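Local coordinates for Cif-like 1 (Burkholderia cenocepacia, PDB 7JQY), which probably hydrolyses epoxides, as an alpha/beta hydrolase of the Cif-like epoxide hydrolase group, at residues B[129-134]-B[239-244]; B[148-153]-B[264-269]. The protein carries 1 engineered substitution. All blocks are in the same frame, centred on the assembly; numbering follows the deposited sequence.

Overall arrangement
Contacts 1 and 2 lie on the same side of the chain's centre in an alpha/beta hydrolase fold, their centres about 11 Å apart. Their segments alternate along the chain. Contact 1 joins helix 124-135 to the end of helix 231-241. Contact 2 joins the loop after strand 140-146 to helix 262-268. Met-242 links them: its CE lies 3.3 Å from Gly-152 O, and its SD lies 3.9 Å from Thr-153 CG2. Contact 2 borders the probable nucleophile elbow through the Val-148 side chain; contact 1 lies further along helix 124-135, which follows that turn. Ser-123 in the elbow is engineered and replaces an aspartate.

Contact 1 (B[129-134]-B[239-244]); sequences AYAYAA and KAFMKH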
loop_
_atom_site.group_PDB
_atom_site.type_symbol
_atom_site.label_atom_id
_atom_site.label_comp_id
_atom_site.label_asym_id
_atom_site.label_seq_id
_atom_site.Cartn_x
_atom_site.Cartn_y
_atom_site.Cartn_z
ATOM N N ALA B 129 9.463 -35.211 17.208
ATOM C CA ALA B 129 10.402 -36.005 17.995
ATOM C C ALA B 129 9.715 -37.210 18.628
ATOM O O ALA B 129 10.284 -38.306 18.671
ATOM C CB ALA B 129 11.066 -35.141 19.067
ATOM N N TYR B 130 8.484 -37.030 19.120
ATOM C CA TYR B 130 7.761 -38.162 19.688
ATOM C C TYR B 130 7.437 -39.197 18.619
ATOM O O TYR B 130 7.632 -40.400 18.828
ATOM C CB TYR B 130 6.474 -37.692 20.375
ATOM C CG TYR B 130 5.567 -38.850 20.724
ATOM C CD1 TYR B 130 5.899 -39.733 21.745
ATOM C CD2 TYR B 130 4.394 -39.082 20.013
ATOM C CE1 TYR B 130 5.077 -40.805 22.062
ATOM C CE2 TYR B 130 3.574 -40.149 20.316
ATOM C CZ TYR B 130 3.920 -41.008 21.341
ATOM O OH TYR B 130 3.103 -42.071 21.643
ATOM N N ALA B 131 6.948 -38.743 17.461
ATOM C CA ALA B 131 6.645 -39.658 16.363
ATOM C C ALA B 131 7.892 -40.379 15.880
ATOM O O ALA B 131 7.810 -41.526 15.433
ATOM C CB ALA B 131 5.985 -38.904 15.209
ATOM N N TYR B 132 9.052 -39.732 15.977
ATOM C CA TYR B 132 10.306 -40.410 15.671
ATOM C C TYR B 132 10.539 -41.561 16.640
ATOM O O TYR B 132 10.801 -42.696 16.223
ATOM C CB TYR B 132 11.461 -39.402 15.734
ATOM C CG TYR B 132 12.753 -39.802 15.029
ATOM C CD1 TYR B 132 13.205 -41.124 15.017
ATOM C CD2 TYR B 132 13.534 -38.842 14.393
ATOM C CE1 TYR B 132 14.387 -41.475 14.380
ATOM C CE2 TYR B 132 14.713 -39.184 13.757
ATOM C CZ TYR B 132 15.133 -40.498 13.752
ATOM O OH TYR B 132 16.313 -40.821 13.121
ATOM N N ALA B 133 10.406 -41.294 17.946
ATOM C CA ALA B 133 10.636 -42.334 18.942
ATOM C C ALA B 133 9.580 -43.427 18.872
ATOM O O ALA B 133 9.886 -44.597 19.121
ATOM C CB ALA B 133 10.674 -41.725 20.342
ATOM N N ALA B 134 8.344 -43.077 18.512
ATOM C CA ALA B 134 7.293 -44.088 18.461
ATOM C C ALA B 134 7.494 -45.031 17.282
ATOM O O ALA B 134 7.231 -46.234 17.395
ATOM C CB ALA B 134 5.920 -43.423 18.381
ATOM N N LYS B 239 -2.756 -41.193 18.939
ATOM C CA LYS B 239 -3.515 -42.031 19.864
ATOM C C LYS B 239 -3.156 -43.498 19.673
ATOM O O LYS B 239 -3.108 -44.274 20.637
ATOM C CB LYS B 239 -5.013 -41.813 19.617
ATOM C CG LYS B 239 -5.533 -40.435 20.008
ATOM C CD LYS B 239 -6.926 -40.141 19.428
ATOM C CE LYS B 239 -7.948 -39.555 20.383
ATOM N NZ LYS B 239 -8.808 -38.608 19.591
ATOM N N ALA B 240 -2.938 -43.895 18.422
ATOM C CA ALA B 240 -2.443 -45.234 18.125
ATOM C C ALA B 240 -1.017 -45.424 18.622
ATOM O O ALA B 240 -0.665 -46.499 19.123
ATOM C CB ALA B 240 -2.537 -45.507 16.621
ATOM N N PHE B 241 -0.178 -44.393 18.501
ATOM C CA PHE B 241 1.202 -44.503 18.965
ATOM C C PHE B 241 1.277 -44.757 20.471
ATOM O O PHE B 241 2.191 -45.443 20.944
ATOM C CB PHE B 241 1.978 -43.219 18.634
ATOM C CG PHE B 241 2.411 -43.088 17.185
ATOM C CD1 PHE B 241 2.535 -44.204 16.359
ATOM C CD2 PHE B 241 2.711 -41.835 16.659
ATOM C CE1 PHE B 241 2.946 -44.067 15.037
ATOM C CE2 PHE B 241 3.119 -41.684 15.338
ATOM C CZ PHE B 241 3.240 -42.801 14.524
ATOM N N MET B 242 0.319 -44.249 21.237
ATOM C CA MET B 242 0.401 -44.312 22.695
ATOM C C MET B 242 -0.090 -45.624 23.279
ATOM O O MET B 242 -0.272 -45.723 24.494
ATOM C CB MET B 242 -0.399 -43.170 23.310
ATOM C CG MET B 242 0.381 -41.898 23.494
ATOM S SD MET B 242 -0.722 -40.627 24.107
ATOM C CE MET B 242 -1.932 -40.643 22.799
ATOM N N LYS B 243 -0.253 -46.651 22.476
ATOM C CA LYS B 243 -0.622 -47.912 23.024
ATOM C C LYS B 243 0.640 -48.570 23.534
ATOM O O LYS B 243 0.582 -49.410 24.383
ATOM C CB LYS B 243 -1.198 -48.834 21.968
ATOM C CG LYS B 243 -2.281 -48.261 21.103
ATOM C CD LYS B 243 -3.423 -47.769 21.929
ATOM C CE LYS B 243 -4.571 -47.317 21.068
ATOM N NZ LYS B 243 -5.568 -46.567 21.851
ATOM N N HIS B 244 1.781 -48.160 23.024
ATOM C CA HIS B 244 3.082 -48.735 23.312
ATOM C C HIS B 244 3.877 -47.581 23.897
ATOM O O HIS B 244 4.296 -46.677 23.171
ATOM C CB HIS B 244 3.717 -49.282 22.036
ATOM C CG HIS B 244 2.888 -50.314 21.331
ATOM N ND1 HIS B 244 2.633 -51.561 21.865
ATOM C CD2 HIS B 244 2.284 -50.298 20.117
ATOM C CE1 HIS B 244 1.905 -52.264 21.015
ATOM N NE2 HIS B 244 1.680 -51.521 19.946
HETATM O O HOH W 1 3.828 -43.894 23.421
#
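Phe-241 and Met-242 pack against Tyr-130, Ala-131 and Ala-134 of helix 124-135, which follows the probable nucleophile elbow of this alpha/beta hydrolase fold. Phe-241 ends helix 231-241 and starts a type I turn that runs to His-244; Met-242 is the first residue past the helix.

The contact is mainly apolar. The Ala-134 methyl sits over one face of the Phe-241 ring as a CH-pi contact. Its CB is 4.0 Å from the ring centroid and 23° off the normal, displaced toward the rim. Ala-131 CB meets the same ring obliquely, 4.0 Å from Phe-241 CE2. Tyr-130 and Phe-241 slide past each other in opposite directions, bringing Tyr-130 CE2 to 3.8 Å from Phe-241 CB.

The Tyr-130 ring is set by a first torsion of 168°, with CG trans to the backbone N. Its phenol end reaches Met-242, where OH and Met-242 CG are 3.3 Å apart and the side chains cross at about a right angle. Phe-238 packs edge-to-face with Tyr-130, while Met-145 of strand 140-146 also touches it.

The polar link runs through water. One water lies in the plane of the Tyr-130 ring, at its edge. It hydrogen-bonds to Tyr-130 OH at 2.6 Å and to His-244 O at 2.8 Å.

Contact 2 (B[148-153]-B[264-269]); sequences VPVPGT and LDMARE
An N-cap and a type II turn shape the loop between strand 140-146 and helix 154-161 of the alpha/beta hydrolase fold, where Pro-149, Val-150 and Thr-153 meet Met-266 and Glu-269. Met-266, on helix 262-268, is the main link. Its CG lies trans to the backbone N (chi1 -179°), which sends the chain toward the loop, and bends at chi2 and chi3 bring the Met-266 CE methyl against the loop backbone, 3.9 Å from Val-148 O. Met-266 CG packs 3.6 Å from Pro-149 CB and 3.4 Å from Thr-153 OG1. The sulfur takes a weak hydrogen bond from the loop backbone: Val-150 N is 3.7 Å from Met-266 SD, with a nearly straight N-H...S angle of 162°. The Val-150 side chain crosses Met-266 at about a right angle, with CG2 4.1 Å from SD.

Thr-153 closes the turn from Val-150. Its OG1 donates to Val-150 O at 3.0 Å, and the same oxygen caps Trp-156 N in the following helix. Gly-152 has a positive phi of 96°, suited to its place in the turn.

Glu-269 lies across Thr-153 at about a right angle. Its OE1 is 3.3 Å from Thr-153 CB, and its OE2 takes a hydrogen bond from Arg-154 N. The carboxylate thus sits at the start of helix 154-161, where its charge is probably favourable.

Ile-155 of helix 154-161 touches Pro-149, Met-266 and Glu-269. The Val-150 side chain touches Val-126 of helix 124-135 and Phe-238 of helix 231-241. With helix 262-268, four helices thus surround the loop, just beyond strand 140-146.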
loop_
_atom_site.group_PDB
_atom_site.type_symbol
_atom_site.label_atom_id
_atom_site.label_comp_id
_atom_site.label_asym_id
_atom_site.label_seq_id
_atom_site.Cartn_x
_atom_site.Cartn_y
_atom_site.Cartn_z
ATOM N N VAL B 148 5.530 -27.989 25.275
ATOM C CA VAL B 148 4.208 -28.168 24.670
ATOM C C VAL B 148 3.760 -29.622 24.786
ATOM O O VAL B 148 4.587 -30.535 24.624
ATOM C CB VAL B 148 4.231 -27.716 23.194
ATOM C CG1 VAL B 148 2.883 -27.937 22.503
ATOM C CG2 VAL B 148 4.640 -26.258 23.097
ATOM N N PRO B 149 2.488 -29.893 25.079
ATOM C CA PRO B 149 1.988 -31.272 25.009
ATOM C C PRO B 149 1.761 -31.717 23.572
ATOM O O PRO B 149 1.475 -30.908 22.685
ATOM C CB PRO B 149 0.658 -31.199 25.760
ATOM C CG PRO B 149 0.201 -29.773 25.522
ATOM C CD PRO B 149 1.459 -28.949 25.562
ATOM N N VAL B 150 1.847 -33.027 23.352
ATOM C CA VAL B 150 1.680 -33.567 22.001
ATOM C C VAL B 150 0.236 -34.016 21.826
ATOM O O VAL B 150 -0.451 -34.298 22.819
ATOM C CB VAL B 150 2.669 -34.709 21.701
ATOM C CG1 VAL B 150 4.088 -34.301 22.056
ATOM C CG2 VAL B 150 2.279 -35.985 22.411
ATOM N N PRO B 151 -0.280 -34.058 20.600
ATOM C CA PRO B 151 -1.656 -34.521 20.398
ATOM C C PRO B 151 -1.857 -35.948 20.896
ATOM O O PRO B 151 -0.934 -36.765 20.915
ATOM C CB PRO B 151 -1.846 -34.432 18.881
ATOM C CG PRO B 151 -0.811 -33.427 18.421
ATOM C CD PRO B 151 0.350 -33.590 19.349
ATOM N N GLY B 152 -3.094 -36.237 21.308
ATOM C CA GLY B 152 -3.479 -37.530 21.816
ATOM C C GLY B 152 -3.451 -37.641 23.327
ATOM O O GLY B 152 -4.173 -38.473 23.887
ATOM N N THR B 153 -2.641 -36.829 23.999
ATOM C CA THR B 153 -2.604 -36.893 25.448
ATOM C C THR B 153 -3.829 -36.188 26.031
ATOM O O THR B 153 -4.496 -35.399 25.362
ATOM C CB THR B 153 -1.309 -36.265 25.982
ATOM O OG1 THR B 153 -1.265 -34.868 25.656
ATOM C CG2 THR B 153 -0.106 -36.966 25.381
ATOM N N LEU B 264 5.244 -32.664 32.322
ATOM C CA LEU B 264 5.711 -33.810 33.061
ATOM C C LEU B 264 4.598 -34.857 33.138
ATOM O O LEU B 264 4.843 -36.053 32.940
ATOM C CB LEU B 264 6.100 -33.268 34.430
ATOM C CG LEU B 264 7.527 -32.761 34.652
ATOM C CD1 LEU B 264 7.646 -31.361 33.948
ATOM C CD2 LEU B 264 7.797 -32.628 36.139
ATOM N N ASP B 265 3.358 -34.403 33.383
ATOM C CA ASP B 265 2.184 -35.275 33.310
ATOM C C ASP B 265 1.950 -35.791 31.896
ATOM O O ASP B 265 1.638 -36.970 31.696
ATOM C CB ASP B 265 0.944 -34.524 33.791
ATOM C CG ASP B 265 1.140 -33.896 35.155
ATOM O OD1 ASP B 265 0.432 -32.914 35.472
ATOM O OD2 ASP B 265 2.022 -34.369 35.903
ATOM N N MET B 266 2.083 -34.909 30.900
ATOM C CA MET B 266 1.847 -35.306 29.516
ATOM C C MET B 266 2.810 -36.404 29.095
ATOM O O MET B 266 2.415 -37.363 28.423
ATOM C CB MET B 266 1.985 -34.082 28.609
ATOM C CG MET B 266 1.745 -34.345 27.150
ATOM S SD MET B 266 3.218 -34.848 26.249
ATOM C CE MET B 266 4.458 -33.702 26.834
ATOM N N ALA B 267 4.075 -36.291 29.500
ATOM C CA ALA B 267 5.077 -37.266 29.091
ATOM C C ALA B 267 4.833 -38.628 29.724
ATOM O O ALA B 267 5.185 -39.657 29.131
ATOM C CB ALA B 267 6.476 -36.768 29.451
ATOM N N ARG B 268 4.241 -38.660 30.923
ATOM C CA ARG B 268 4.038 -39.932 31.602
ATOM C C ARG B 268 2.940 -40.760 30.962
ATOM O O ARG B 268 2.878 -41.968 31.209
ATOM C CB ARG B 268 3.711 -39.703 33.074
ATOM C CG ARG B 268 4.893 -39.278 33.903
ATOM C CD ARG B 268 4.528 -39.318 35.360
ATOM N NE ARG B 268 5.647 -38.953 36.215
ATOM C CZ ARG B 268 5.586 -37.999 37.136
ATOM N NH1 ARG B 268 4.456 -37.318 37.313
ATOM N NH2 ARG B 268 6.654 -37.728 37.877
ATOM N N GLU B 269 2.095 -40.157 30.125
ATOM C CA GLU B 269 1.172 -40.955 29.330
ATOM C C GLU B 269 1.844 -41.588 28.122
ATOM O O GLU B 269 1.255 -42.493 27.517
ATOM C CB GLU B 269 -0.009 -40.117 28.828
ATOM C CG GLU B 269 -0.370 -38.915 29.666
ATOM C CD GLU B 269 -1.475 -38.092 29.019
ATOM O OE1 GLU B 269 -1.525 -36.861 29.253
ATOM O OE2 GLU B 269 -2.285 -38.677 28.266
#